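Local coordinates for protein Cas13d (uncultured Ruminococcus sp, PDB 6IV9) that binds a CRISPR RNA and, through its two HEPN domains, governs both the maturation of that guide and the cleavage of target RNA, at residues A[153-156]-A[157-161]; A[521-524]-A[525-529]; A[530-533]-A[534-537]. The protein carries 2 engineered substitutions. One frame throughout, in Å; residues are numbered along the deposited sequence.

Interaction 1: A[153-156]-A[157-161]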
ATOM      1  N   SER A 153      -9.064 -12.284 -25.517  1.00 26.02           N
ATOM      2  CA  SER A 153     -10.093 -13.333 -25.711  1.00 26.68           C
ATOM      3  C   SER A 153     -10.074 -14.373 -24.590  1.00 27.52           C
ATOM      4  O   SER A 153     -11.116 -14.740 -24.119  1.00 27.60           O
ATOM      5  CB  SER A 153      -9.960 -13.956 -27.055  1.00 28.80           C
ATOM      6  OG  SER A 153     -10.278 -13.011 -28.045  1.00 30.98           O
ATOM      7  N   GLU A 154      -8.897 -14.834 -24.209  1.00 28.08           N
ATOM      8  CA  GLU A 154      -8.794 -15.826 -23.121  1.00 32.20           C
ATOM      9  C   GLU A 154      -9.334 -15.211 -21.829  1.00 27.87           C
ATOM     10  O   GLU A 154     -10.028 -15.882 -21.121  1.00 28.30           O
ATOM     11  CB  GLU A 154      -7.332 -16.193 -22.910  1.00 39.20           C
ATOM     12  CG  GLU A 154      -6.888 -17.415 -23.662  1.00 53.75           C
ATOM     13  CD  GLU A 154      -7.948 -18.476 -23.901  1.00 57.13           C
ATOM     14  OE1 GLU A 154      -8.279 -19.185 -22.958  1.00 45.97           O
ATOM     15  OE2 GLU A 154      -8.434 -18.559 -25.037  1.00 65.92           O
ATOM     16  N   LEU A 155      -8.994 -13.959 -21.554  1.00 26.77           N
ATOM     17  CA  LEU A 155      -9.473 -13.297 -20.324  1.00 27.11           C
ATOM     18  C   LEU A 155     -10.997 -13.155 -20.338  1.00 28.50           C
ATOM     19  O   LEU A 155     -11.594 -13.446 -19.345  1.00 27.88           O
ATOM     20  CB  LEU A 155      -8.767 -11.953 -20.183  1.00 27.31           C
ATOM     21  CG  LEU A 155      -7.328 -12.069 -19.699  1.00 27.66           C
ATOM     22  CD1 LEU A 155      -6.560 -10.785 -19.893  1.00 28.22           C
ATOM     23  CD2 LEU A 155      -7.301 -12.500 -18.253  1.00 27.99           C
ATOM     24  N   GLU A 156     -11.584 -12.759 -21.461  1.00 26.13           N
ATOM     25  CA  GLU A 156     -13.056 -12.604 -21.533  1.00 26.52           C
ATOM     26  C   GLU A 156     -13.709 -13.960 -21.274  1.00 25.49           C
ATOM     27  O   GLU A 156     -14.666 -14.013 -20.547  1.00 30.10           O
ATOM     28  CB  GLU A 156     -13.467 -12.073 -22.901  1.00 27.40           C
ATOM     29  CG  GLU A 156     -13.088 -10.626 -23.113  1.00 28.60           C
ATOM     30  CD  GLU A 156     -13.192 -10.101 -24.533  1.00 31.50           C
ATOM     31  OE1 GLU A 156     -13.109  -8.908 -24.694  1.00 31.22           O
ATOM     32  OE2 GLU A 156     -13.339 -10.898 -25.452  1.00 33.15           O
ATOM     33  N   LYS A 157     -13.169 -15.015 -21.855  1.00 26.34           N
ATOM     34  CA  LYS A 157     -13.769 -16.347 -21.614  1.00 32.37           C
ATOM     35  C   LYS A 157     -13.680 -16.707 -20.128  1.00 34.65           C
ATOM     36  O   LYS A 157     -14.650 -17.155 -19.591  1.00 33.35           O
ATOM     37  CB  LYS A 157     -13.047 -17.400 -22.445  1.00 33.14           C
ATOM     38  CG  LYS A 157     -13.261 -17.284 -23.940  1.00 45.01           C
ATOM     39  CD  LYS A 157     -12.832 -18.522 -24.671  1.00 48.07           C
ATOM     40  CE  LYS A 157     -11.577 -18.332 -25.483  1.00 55.95           C
ATOM     41  NZ  LYS A 157     -10.965 -19.632 -25.831  1.00 57.50           N
ATOM     42  N   ARG A 158     -12.542 -16.462 -19.497  1.00 30.78           N
ATOM     43  CA  ARG A 158     -12.365 -16.801 -18.068  1.00 33.90           C
ATOM     44  C   ARG A 158     -13.329 -16.006 -17.180  1.00 33.73           C
ATOM     45  O   ARG A 158     -13.871 -16.582 -16.265  1.00 30.12           O
ATOM     46  CB  ARG A 158     -10.908 -16.545 -17.688  1.00 41.05           C
ATOM     47  CG  ARG A 158     -10.618 -16.506 -16.197  1.00 54.90           C
ATOM     48  CD  ARG A 158      -9.193 -16.080 -15.876  1.00 62.45           C
ATOM     49  NE  ARG A 158      -8.326 -17.130 -15.371  1.00 60.21           N
ATOM     50  CZ  ARG A 158      -7.004 -17.154 -15.483  1.00 69.31           C
ATOM     51  NH1 ARG A 158      -6.260 -16.260 -14.857  1.00 49.90           N
ATOM     52  NH2 ARG A 158      -6.425 -18.101 -16.201  1.00 56.90           N
ATOM     53  N   PHE A 159     -13.519 -14.717 -17.439  1.00 27.71           N
ATOM     54  CA  PHE A 159     -14.375 -13.901 -16.548  1.00 27.75           C
ATOM     55  C   PHE A 159     -15.843 -13.847 -16.972  1.00 25.43           C
ATOM     56  O   PHE A 159     -16.649 -13.661 -16.106  1.00 28.81           O
ATOM     57  CB  PHE A 159     -13.820 -12.482 -16.449  1.00 32.43           C
ATOM     58  CG  PHE A 159     -12.536 -12.398 -15.681  1.00 31.46           C
ATOM     59  CD1 PHE A 159     -11.334 -12.657 -16.299  1.00 30.30           C
ATOM     60  CD2 PHE A 159     -12.531 -12.097 -14.338  1.00 38.33           C
ATOM     61  CE1 PHE A 159     -10.151 -12.587 -15.594  1.00 29.49           C
ATOM     62  CE2 PHE A 159     -11.345 -12.034 -13.633  1.00 38.20           C
ATOM     63  CZ  PHE A 159     -10.162 -12.281 -14.266  1.00 31.85           C
ATOM     64  N   PHE A 160     -16.138 -13.942 -18.264  1.00 27.76           N
ATOM     65  CA  PHE A 160     -17.532 -13.787 -18.740  1.00 28.19           C
ATOM     66  C   PHE A 160     -18.059 -15.025 -19.478  1.00 35.32           C
ATOM     67  O   PHE A 160     -19.208 -14.991 -19.861  1.00 36.15           O
ATOM     68  CB  PHE A 160     -17.657 -12.524 -19.593  1.00 28.76           C
ATOM     69  CG  PHE A 160     -17.436 -11.244 -18.835  1.00 28.15           C
ATOM     70  CD1 PHE A 160     -18.442 -10.691 -18.069  1.00 25.97           C
ATOM     71  CD2 PHE A 160     -16.221 -10.593 -18.879  1.00 26.41           C
ATOM     72  CE1 PHE A 160     -18.237  -9.517 -17.372  1.00 28.85           C
ATOM     73  CE2 PHE A 160     -16.021  -9.420 -18.179  1.00 27.04           C
ATOM     74  CZ  PHE A 160     -17.025  -8.886 -17.426  1.00 26.49           C
ATOM     75  N   GLY A 161     -17.225 -16.021 -19.735  1.00 34.67           N
ATOM     76  CA  GLY A 161     -17.668 -17.261 -20.406  1.00 35.73           C
ATOM     77  C   GLY A 161     -17.731 -17.174 -21.923  1.00 41.14           C
ATOM     78  O   GLY A 161     -18.064 -18.174 -22.543  1.00 35.28           O
TER
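Each backbone carbonyl of 153-156 accepts the N-H four residues on, Phe159 N to Leu155 O at 3.0 Å among them, in a helix that is regular through Arg158, relaxes over Phe159 and Phe160, and ends where Gly161 takes a positive phi of 83°. The salt bridge lies at the amino end of the contact. Lys157 keeps CG beside its backbone N, and CG passes Ser153 O at 3.3 Å; the bend at chi3 (-109°) then carries the ammonium group back to Glu154. There NZ meets OE2 of Glu154 at 2.9 Å on the syn side of the carboxylate, 18° out of its plane, while Glu154 OE1 is 4.0 Å from Lys157 NZ. One oxygen therefore does nearly all the pairing.

On another flank Leu155 and Phe159 lie side by side and point the same way, with CD2 of Leu155 3.9 Å from CE1 of Phe159. The phenyl ring turns its edge to the backbone, CD1 of Phe159 lying 3.2 Å from Leu155 O and the oxygen in the ring plane. Ile173 and Ile176 of helix 168-197 pack on this ring, and Tyr550 meets it.

Burial here is not reserved for apolar groups. Leu155, Phe159 and Phe160 are buried, but so is Glu156, whose carboxylate is satisfied by a salt bridge to Lys152 and by the backbone N-H of Phe164. The Glu154-Lys157 pair lies on the more exposed side, and with its lysine open to solvent it probably adds only modestly to stability.

Interaction 2: A[521-524]-A[525-529]. With nucleotides of chain B.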
ATOM      1  N   LEU A 521      -7.221  -0.961  -3.853  1.00 20.54           N
ATOM      2  CA  LEU A 521      -8.444  -1.799  -3.938  1.00 22.43           C
ATOM      3  C   LEU A 521      -9.662  -0.905  -4.171  1.00 23.27           C
ATOM      4  O   LEU A 521     -10.449  -1.228  -5.005  1.00 20.63           O
ATOM      5  CB  LEU A 521      -8.634  -2.600  -2.649  1.00 21.74           C
ATOM      6  CG  LEU A 521      -7.622  -3.703  -2.368  1.00 24.84           C
ATOM      7  CD1 LEU A 521      -7.945  -4.406  -1.067  1.00 24.58           C
ATOM      8  CD2 LEU A 521      -7.589  -4.701  -3.498  1.00 25.81           C
ATOM      9  N   ILE A 522      -9.749   0.218  -3.472  1.00 21.50           N
ATOM     10  CA  ILE A 522     -10.947   1.091  -3.600  1.00 21.66           C
ATOM     11  C   ILE A 522     -11.046   1.594  -5.034  1.00 24.52           C
ATOM     12  O   ILE A 522     -12.100   1.577  -5.581  1.00 22.29           O
ATOM     13  CB  ILE A 522     -10.879   2.259  -2.607  1.00 22.29           C
ATOM     14  CG1 ILE A 522     -10.978   1.778  -1.164  1.00 23.45           C
ATOM     15  CG2 ILE A 522     -11.917   3.313  -2.928  1.00 26.26           C
ATOM     16  CD1 ILE A 522     -10.452   2.755  -0.176  1.00 21.47           C
ATOM     17  N   SER A 523      -9.929   2.012  -5.593  1.00 22.05           N
ATOM     18  CA  SER A 523      -9.932   2.524  -6.978  1.00 23.27           C
ATOM     19  C   SER A 523     -10.369   1.430  -7.968  1.00 23.05           C
ATOM     20  O   SER A 523     -11.167   1.706  -8.822  1.00 23.53           O
ATOM     21  CB  SER A 523      -8.573   3.037  -7.299  1.00 25.54           C
ATOM     22  OG  SER A 523      -8.556   3.544  -8.603  1.00 36.64           O
ATOM     23  N   LYS A 524      -9.843   0.225  -7.834  1.00 19.01           N
ATOM     24  CA  LYS A 524     -10.188  -0.868  -8.771  1.00 22.07           C
ATOM     25  C   LYS A 524     -11.669  -1.247  -8.647  1.00 22.71           C
ATOM     26  O   LYS A 524     -12.306  -1.383  -9.655  1.00 22.02           O
ATOM     27  CB  LYS A 524      -9.237  -2.045  -8.578  1.00 23.57           C
ATOM     28  CG  LYS A 524      -7.762  -1.705  -8.695  1.00 24.87           C
ATOM     29  CD  LYS A 524      -7.419  -0.836  -9.862  1.00 28.64           C
ATOM     30  CE  LYS A 524      -6.013  -0.287  -9.808  1.00 34.08           C
ATOM     31  NZ  LYS A 524      -5.600   0.296 -11.098  1.00 35.85           N
ATOM     32  N   PHE A 525     -12.185  -1.396  -7.437  1.00 21.63           N
ATOM     33  CA  PHE A 525     -13.619  -1.741  -7.277  1.00 22.50           C
ATOM     34  C   PHE A 525     -14.495  -0.618  -7.844  1.00 22.71           C
ATOM     35  O   PHE A 525     -15.492  -0.893  -8.436  1.00 23.52           O
ATOM     36  CB  PHE A 525     -13.948  -2.087  -5.829  1.00 23.10           C
ATOM     37  CG  PHE A 525     -13.579  -3.489  -5.422  1.00 21.82           C
ATOM     38  CD1 PHE A 525     -14.347  -4.566  -5.804  1.00 24.57           C
ATOM     39  CD2 PHE A 525     -12.461  -3.732  -4.658  1.00 22.50           C
ATOM     40  CE1 PHE A 525     -14.003  -5.850  -5.430  1.00 24.52           C
ATOM     41  CE2 PHE A 525     -12.123  -5.018  -4.285  1.00 23.94           C
ATOM     42  CZ  PHE A 525     -12.899  -6.073  -4.663  1.00 23.92           C
ATOM     43  N   ASP A 526     -14.095   0.624  -7.640  1.00 23.38           N
ATOM     44  CA  ASP A 526     -14.863   1.782  -8.148  1.00 25.96           C
ATOM     45  C   ASP A 526     -14.910   1.714  -9.677  1.00 26.67           C
ATOM     46  O   ASP A 526     -15.953   1.945 -10.239  1.00 27.70           O
ATOM     47  CB  ASP A 526     -14.211   3.072  -7.674  1.00 27.97           C
ATOM     48  CG  ASP A 526     -15.135   4.270  -7.590  1.00 36.74           C
ATOM     49  OD1 ASP A 526     -16.317   4.108  -7.783  1.00 37.31           O
ATOM     50  OD2 ASP A 526     -14.639   5.348  -7.304  1.00 41.83           O
ATOM     51  N   ASN A 527     -13.789   1.392 -10.305  1.00 22.16           N
ATOM     52  CA  ASN A 527     -13.736   1.272 -11.780  1.00 24.25           C
ATOM     53  C   ASN A 527     -14.619   0.115 -12.252  1.00 24.74           C
ATOM     54  O   ASN A 527     -15.347   0.279 -13.201  1.00 24.30           O
ATOM     55  CB  ASN A 527     -12.309   1.060 -12.266  1.00 23.87           C
ATOM     56  CG  ASN A 527     -11.495   2.328 -12.210  1.00 27.14           C
ATOM     57  OD1 ASN A 527     -12.037   3.409 -12.266  1.00 32.19           O
ATOM     58  ND2 ASN A 527     -10.195   2.196 -12.085  1.00 29.51           N
ATOM     59  N   ILE A 528     -14.527  -1.016 -11.571  1.00 22.34           N
ATOM     60  CA  ILE A 528     -15.309  -2.215 -11.960  1.00 22.44           C
ATOM     61  C   ILE A 528     -16.795  -1.886 -11.840  1.00 23.15           C
ATOM     62  O   ILE A 528     -17.525  -2.201 -12.736  1.00 24.89           O
ATOM     63  CB  ILE A 528     -14.909  -3.418 -11.091  1.00 22.73           C
ATOM     64  CG1 ILE A 528     -13.464  -3.851 -11.349  1.00 26.37           C
ATOM     65  CG2 ILE A 528     -15.893  -4.554 -11.277  1.00 24.77           C
ATOM     66  CD1 ILE A 528     -12.866  -4.706 -10.282  1.00 24.59           C
ATOM     67  N   LYS A 529     -17.194  -1.224 -10.770  1.00 23.03           N
ATOM     68  CA  LYS A 529     -18.629  -0.883 -10.616  1.00 27.92           C
ATOM     69  C   LYS A 529     -19.072   0.028 -11.773  1.00 28.62           C
ATOM     70  O   LYS A 529     -20.153  -0.166 -12.268  1.00 26.48           O
ATOM     71  CB  LYS A 529     -18.917  -0.353  -9.213  1.00 30.40           C
ATOM     72  CG  LYS A 529     -18.591   1.095  -8.959  1.00 40.37           C
ATOM     73  CD  LYS A 529     -19.811   1.938  -8.770  1.00 42.69           C
ATOM     74  CE  LYS A 529     -19.479   3.379  -8.481  1.00 43.24           C
ATOM     75  NZ  LYS A 529     -18.546   3.948  -9.476  1.00 50.44           N
TER
ATOM     76  P     U B  23      -7.868   5.855 -21.492  1.00 25.24           P
ATOM     77  OP1   U B  23      -9.292   5.682 -21.826  1.00 26.33           O
ATOM     78  OP2   U B  23      -7.395   7.017 -20.769  1.00 25.83           O
ATOM     79  O5'   U B  23      -7.493   4.558 -20.631  1.00 24.65           O
ATOM     80  C5'   U B  23      -6.321   4.490 -19.786  1.00 24.90           C
ATOM     81  C4'   U B  23      -6.568   3.435 -18.707  1.00 24.59           C
ATOM     82  O4'   U B  23      -7.593   3.966 -17.829  1.00 23.40           O
ATOM     83  C3'   U B  23      -7.148   2.117 -19.246  1.00 23.88           C
ATOM     84  O3'   U B  23      -6.587   1.022 -18.555  1.00 25.87           O
ATOM     85  C2'   U B  23      -8.620   2.217 -18.937  1.00 24.08           C
ATOM     86  O2'   U B  23      -9.303   0.964 -18.884  1.00 26.54           O
ATOM     87  C1'   U B  23      -8.612   3.007 -17.625  1.00 24.42           C
ATOM     88  N1    U B  23      -9.890   3.708 -17.435  1.00 24.54           N
ATOM     89  C2    U B  23     -10.712   3.318 -16.392  1.00 28.42           C
ATOM     90  O2    U B  23     -10.414   2.448 -15.616  1.00 30.90           O
ATOM     91  N3    U B  23     -11.920   3.966 -16.333  1.00 29.88           N
ATOM     92  C4    U B  23     -12.390   4.914 -17.180  1.00 29.78           C
ATOM     93  O4    U B  23     -13.514   5.378 -17.001  1.00 40.39           O
ATOM     94  C5    U B  23     -11.479   5.288 -18.219  1.00 27.92           C
ATOM     95  C6    U B  23     -10.288   4.693 -18.300  1.00 24.58           C
TER
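Phe525 and Leu521 form the tight flank of this turn of helix 511-535. The N-H of Phe525 bonds to Leu521 O at 3.0 Å, and the phenyl edge comes down beside the same oxygen, CD2 of Phe525 being 3.2 Å from Leu521 O. Between the side chains proper the fit is easier, with CB of Leu521 4.5 Å from CD2 of Phe525. One turn further, Ile528 repeats the pattern without a ring. Its chi1 of -66° sets CG1 beside the backbone N, and the ethyl branch folds back over the preceding turn with CG1 of Ile528 3.2 Å from Lys524 O, the carbonyl that also receives the Ile528 N-H.

The polar side is looser. Ser523 OG stays 4.1 Å from Asn527 ND2, and Asn527 instead spends its amide on partners beyond the turn: ND2 donates to Asn175, OD1 receives weak bonds from Asn79 and an adenine of the bound RNA, and ND2 approaches O2 of U23 of chain B no closer than 3.5 Å. On the partly exposed side, Lys529 curls back to Asp526, NZ meeting OD1 of Asp526 at 2.8 Å in a salt bridge nearly along the carboxylate C-O axis. The same NZ also bonds to the carboxylate of Glu530, so the ammonium group sits between two acids. Lys524 NZ forms a salt bridge with Asp178 of helix 168-197.

Neighbouring elements close round the turn. Helix 168-197 packs against Lys524 and Ile528, helix 556-570 against Phe525 and Lys529, and Phe553 meets the Phe525 ring at about 20° between planes, while Asn79, from the loop between strands 69-75 and 81-88, touches Asp526.

Interaction 3: A[530-533]-A[534-537]. With nucleotides of chain B.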
ATOM      1  N   GLU A 530     -18.234   0.980 -12.161  1.00 23.75           N
ATOM      2  CA  GLU A 530     -18.570   1.902 -13.273  1.00 26.47           C
ATOM      3  C   GLU A 530     -18.656   1.155 -14.608  1.00 26.91           C
ATOM      4  O   GLU A 530     -19.549   1.433 -15.346  1.00 26.66           O
ATOM      5  CB  GLU A 530     -17.609   3.083 -13.305  1.00 28.62           C
ATOM      6  CG  GLU A 530     -18.246   4.365 -13.782  1.00 40.21           C
ATOM      7  CD  GLU A 530     -19.507   4.814 -13.058  1.00 35.16           C
ATOM      8  OE1 GLU A 530     -19.645   4.542 -11.873  1.00 36.49           O
ATOM      9  OE2 GLU A 530     -20.327   5.447 -13.697  1.00 45.60           O
ATOM     10  N   PHE A 531     -17.735   0.244 -14.889  1.00 23.75           N
ATOM     11  CA  PHE A 531     -17.794  -0.516 -16.159  1.00 25.36           C
ATOM     12  C   PHE A 531     -19.075  -1.357 -16.213  1.00 26.64           C
ATOM     13  O   PHE A 531     -19.684  -1.412 -17.256  1.00 27.38           O
ATOM     14  CB  PHE A 531     -16.524  -1.333 -16.383  1.00 26.26           C
ATOM     15  CG  PHE A 531     -15.375  -0.517 -16.901  1.00 24.80           C
ATOM     16  CD1 PHE A 531     -15.468   0.154 -18.103  1.00 24.65           C
ATOM     17  CD2 PHE A 531     -14.223  -0.374 -16.162  1.00 24.88           C
ATOM     18  CE1 PHE A 531     -14.425   0.932 -18.564  1.00 25.81           C
ATOM     19  CE2 PHE A 531     -13.176   0.395 -16.631  1.00 27.20           C
ATOM     20  CZ  PHE A 531     -13.278   1.044 -17.830  1.00 26.99           C
ATOM     21  N   LEU A 532     -19.454  -1.994 -15.109  1.00 25.77           N
ATOM     22  CA  LEU A 532     -20.696  -2.810 -15.109  1.00 27.19           C
ATOM     23  C   LEU A 532     -21.883  -1.887 -15.376  1.00 25.49           C
ATOM     24  O   LEU A 532     -22.703  -2.212 -16.162  1.00 29.08           O
ATOM     25  CB  LEU A 532     -20.850  -3.495 -13.754  1.00 25.39           C
ATOM     26  CG  LEU A 532     -19.938  -4.685 -13.509  1.00 30.26           C
ATOM     27  CD1 LEU A 532     -20.068  -5.179 -12.088  1.00 37.67           C
ATOM     28  CD2 LEU A 532     -20.227  -5.804 -14.482  1.00 30.03           C
ATOM     29  N   LYS A 533     -21.924  -0.750 -14.709  1.00 29.17           N
ATOM     30  CA  LYS A 533     -23.029   0.215 -14.887  1.00 31.95           C
ATOM     31  C   LYS A 533     -23.119   0.664 -16.349  1.00 31.95           C
ATOM     32  O   LYS A 533     -24.206   0.755 -16.850  1.00 34.47           O
ATOM     33  CB  LYS A 533     -22.837   1.388 -13.933  1.00 35.26           C
ATOM     34  CG  LYS A 533     -23.865   2.482 -14.098  1.00 43.64           C
ATOM     35  CD  LYS A 533     -23.769   3.566 -13.072  1.00 50.12           C
ATOM     36  CE  LYS A 533     -23.570   3.030 -11.679  1.00 53.77           C
ATOM     37  NZ  LYS A 533     -24.223   3.909 -10.683  1.00 64.48           N
ATOM     38  N   ILE A 534     -21.998   0.921 -17.000  1.00 28.68           N
ATOM     39  CA  ILE A 534     -22.028   1.357 -18.419  1.00 31.55           C
ATOM     40  C   ILE A 534     -22.559   0.211 -19.282  1.00 33.91           C
ATOM     41  O   ILE A 534     -23.442   0.449 -20.076  1.00 31.63           O
ATOM     42  CB  ILE A 534     -20.628   1.790 -18.871  1.00 36.41           C
ATOM     43  CG1 ILE A 534     -20.280   3.179 -18.351  1.00 44.37           C
ATOM     44  CG2 ILE A 534     -20.487   1.709 -20.375  1.00 44.76           C
ATOM     45  CD1 ILE A 534     -18.799   3.405 -18.224  1.00 54.91           C
ATOM     46  N   MET A 535     -22.030  -0.990 -19.095  1.00 27.57           N
ATOM     47  CA  MET A 535     -22.442  -2.147 -19.926  1.00 29.23           C
ATOM     48  C   MET A 535     -23.936  -2.446 -19.754  1.00 29.99           C
ATOM     49  O   MET A 535     -24.559  -2.842 -20.713  1.00 32.62           O
ATOM     50  CB  MET A 535     -21.588  -3.381 -19.635  1.00 30.03           C
ATOM     51  CG  MET A 535     -20.217  -3.261 -20.223  1.00 29.90           C
ATOM     52  SD  MET A 535     -19.202  -4.734 -20.119  1.00 31.80           S
ATOM     53  CE  MET A 535     -18.846  -4.724 -18.370  1.00 30.17           C
ATOM     54  N   LYS A 536     -24.475  -2.214 -18.564  1.00 29.01           N
ATOM     55  CA  LYS A 536     -25.891  -2.528 -18.258  1.00 34.47           C
ATOM     56  C   LYS A 536     -26.803  -1.370 -18.661  1.00 41.53           C
ATOM     57  O   LYS A 536     -28.014  -1.510 -18.527  1.00 38.55           O
ATOM     58  CB  LYS A 536     -26.058  -2.842 -16.775  1.00 33.69           C
ATOM     59  CG  LYS A 536     -25.492  -4.177 -16.343  1.00 37.40           C
ATOM     60  CD  LYS A 536     -25.425  -4.312 -14.857  1.00 42.20           C
ATOM     61  CE  LYS A 536     -24.721  -5.567 -14.410  1.00 46.11           C
ATOM     62  NZ  LYS A 536     -25.199  -6.757 -15.143  1.00 52.91           N
ATOM     63  N   SER A 537     -26.228  -0.291 -19.176  1.00 33.71           N
ATOM     64  CA  SER A 537     -27.011   0.903 -19.573  1.00 39.69           C
ATOM     65  C   SER A 537     -27.934   0.573 -20.747  1.00 36.51           C
ATOM     66  O   SER A 537     -27.612  -0.305 -21.504  1.00 33.99           O
ATOM     67  CB  SER A 537     -26.096   2.042 -19.914  1.00 32.16           C
ATOM     68  OG  SER A 537     -25.434   1.812 -21.131  1.00 34.80           O
TER
ATOM     69  P     U B  23      -7.868   5.855 -21.492  1.00 25.24           P
ATOM     70  OP1   U B  23      -9.292   5.682 -21.826  1.00 26.33           O
ATOM     71  OP2   U B  23      -7.395   7.017 -20.769  1.00 25.83           O
ATOM     72  O5'   U B  23      -7.493   4.558 -20.631  1.00 24.65           O
ATOM     73  C5'   U B  23      -6.321   4.490 -19.786  1.00 24.90           C
ATOM     74  C4'   U B  23      -6.568   3.435 -18.707  1.00 24.59           C
ATOM     75  O4'   U B  23      -7.593   3.966 -17.829  1.00 23.40           O
ATOM     76  C3'   U B  23      -7.148   2.117 -19.246  1.00 23.88           C
ATOM     77  O3'   U B  23      -6.587   1.022 -18.555  1.00 25.87           O
ATOM     78  C2'   U B  23      -8.620   2.217 -18.937  1.00 24.08           C
ATOM     79  O2'   U B  23      -9.303   0.964 -18.884  1.00 26.54           O
ATOM     80  C1'   U B  23      -8.612   3.007 -17.625  1.00 24.42           C
ATOM     81  N1    U B  23      -9.890   3.708 -17.435  1.00 24.54           N
ATOM     82  C2    U B  23     -10.712   3.318 -16.392  1.00 28.42           C
ATOM     83  O2    U B  23     -10.414   2.448 -15.616  1.00 30.90           O
ATOM     84  N3    U B  23     -11.920   3.966 -16.333  1.00 29.88           N
ATOM     85  C4    U B  23     -12.390   4.914 -17.180  1.00 29.78           C
ATOM     86  O4    U B  23     -13.514   5.378 -17.001  1.00 40.39           O
ATOM     87  C5    U B  23     -11.479   5.288 -18.219  1.00 27.92           C
ATOM     88  C6    U B  23     -10.288   4.693 -18.300  1.00 24.58           C
TER
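Leu532 and Met535 meet at their outer methyls, CD2 of Leu532 and CE of Met535 4.3 Å apart, where the last turns of helix 511-535 run into a type I beta turn spanning Ile534 to Ser537. Backbone bonds from Ile534, Met535 and Lys536 reach the carbonyls four residues earlier. Met535 owes its pose to chi3 (-72°), which bends CE back under the previous turn until it lies 3.6 Å from Phe531 O. The thioether chain thus lines the carbonyl to which its own backbone N-H bonds, and its flank faces Ile168 and His169 of helix 168-197.

Ile534 uses the equivalent position one residue earlier: CD1 of Ile534 lies 3.6 Å from Glu530 O, and the Ile534 side chain packs on Ala81 of strand 81-88. Glu530 meanwhile directs OE2 to the backbone N-H of that same Ala81, so side chains from two successive turns reach one strand start; its OE1 takes Lys529 NZ, and both carboxylate oxygens are used. Lys536 lays its methylene chain beside Leu532 O, with CG of Lys536 3.4 Å from that oxygen, and the chain runs back along the preceding turn, CE of Lys536 4.4 Å from CB of Leu532.

Phe531 leaves the backbone away from 534-537, and its ring reaches U23 of chain B. Its CZ is 3.6 Å from N3 of that nucleotide, the ring meeting the base obliquely, a contact by which the helix flank helps to border the uracil.

In the turn Ile534 O accepts twice from one residue: Ser537 N at 3.0 Å, and Ser537 OG at 2.6 Å, the latter in the carbonyl plane. Ser537 holds OG in the crowded position between N and carbonyl carbon (chi1 72°), and the hydroxyl also takes the N-H of Val540.

In the fold
Interactions 2 and 3 are consecutive parts of helix 511-535, their centres about 13 Å apart, whereas interaction 1 belongs to the short helix 152-160, with centres about 19 Å from interaction 2 and 17 Å from interaction 3. Its nearest atoms come to about 5 Å of interaction 3 without touching. Helix 168-197 unites all three, since side chains from each pack on it. The RNA distinguishes them: Asn527 and Phe531, one helical turn apart, bring interactions 2 and 3 to the same uracil, while the nearest atom of interaction 1 is about 8 Å from the bound nucleic acid. A magnesium ion lies about 6 Å from the Lys524 side chain, placing interaction 2 near a metal as well.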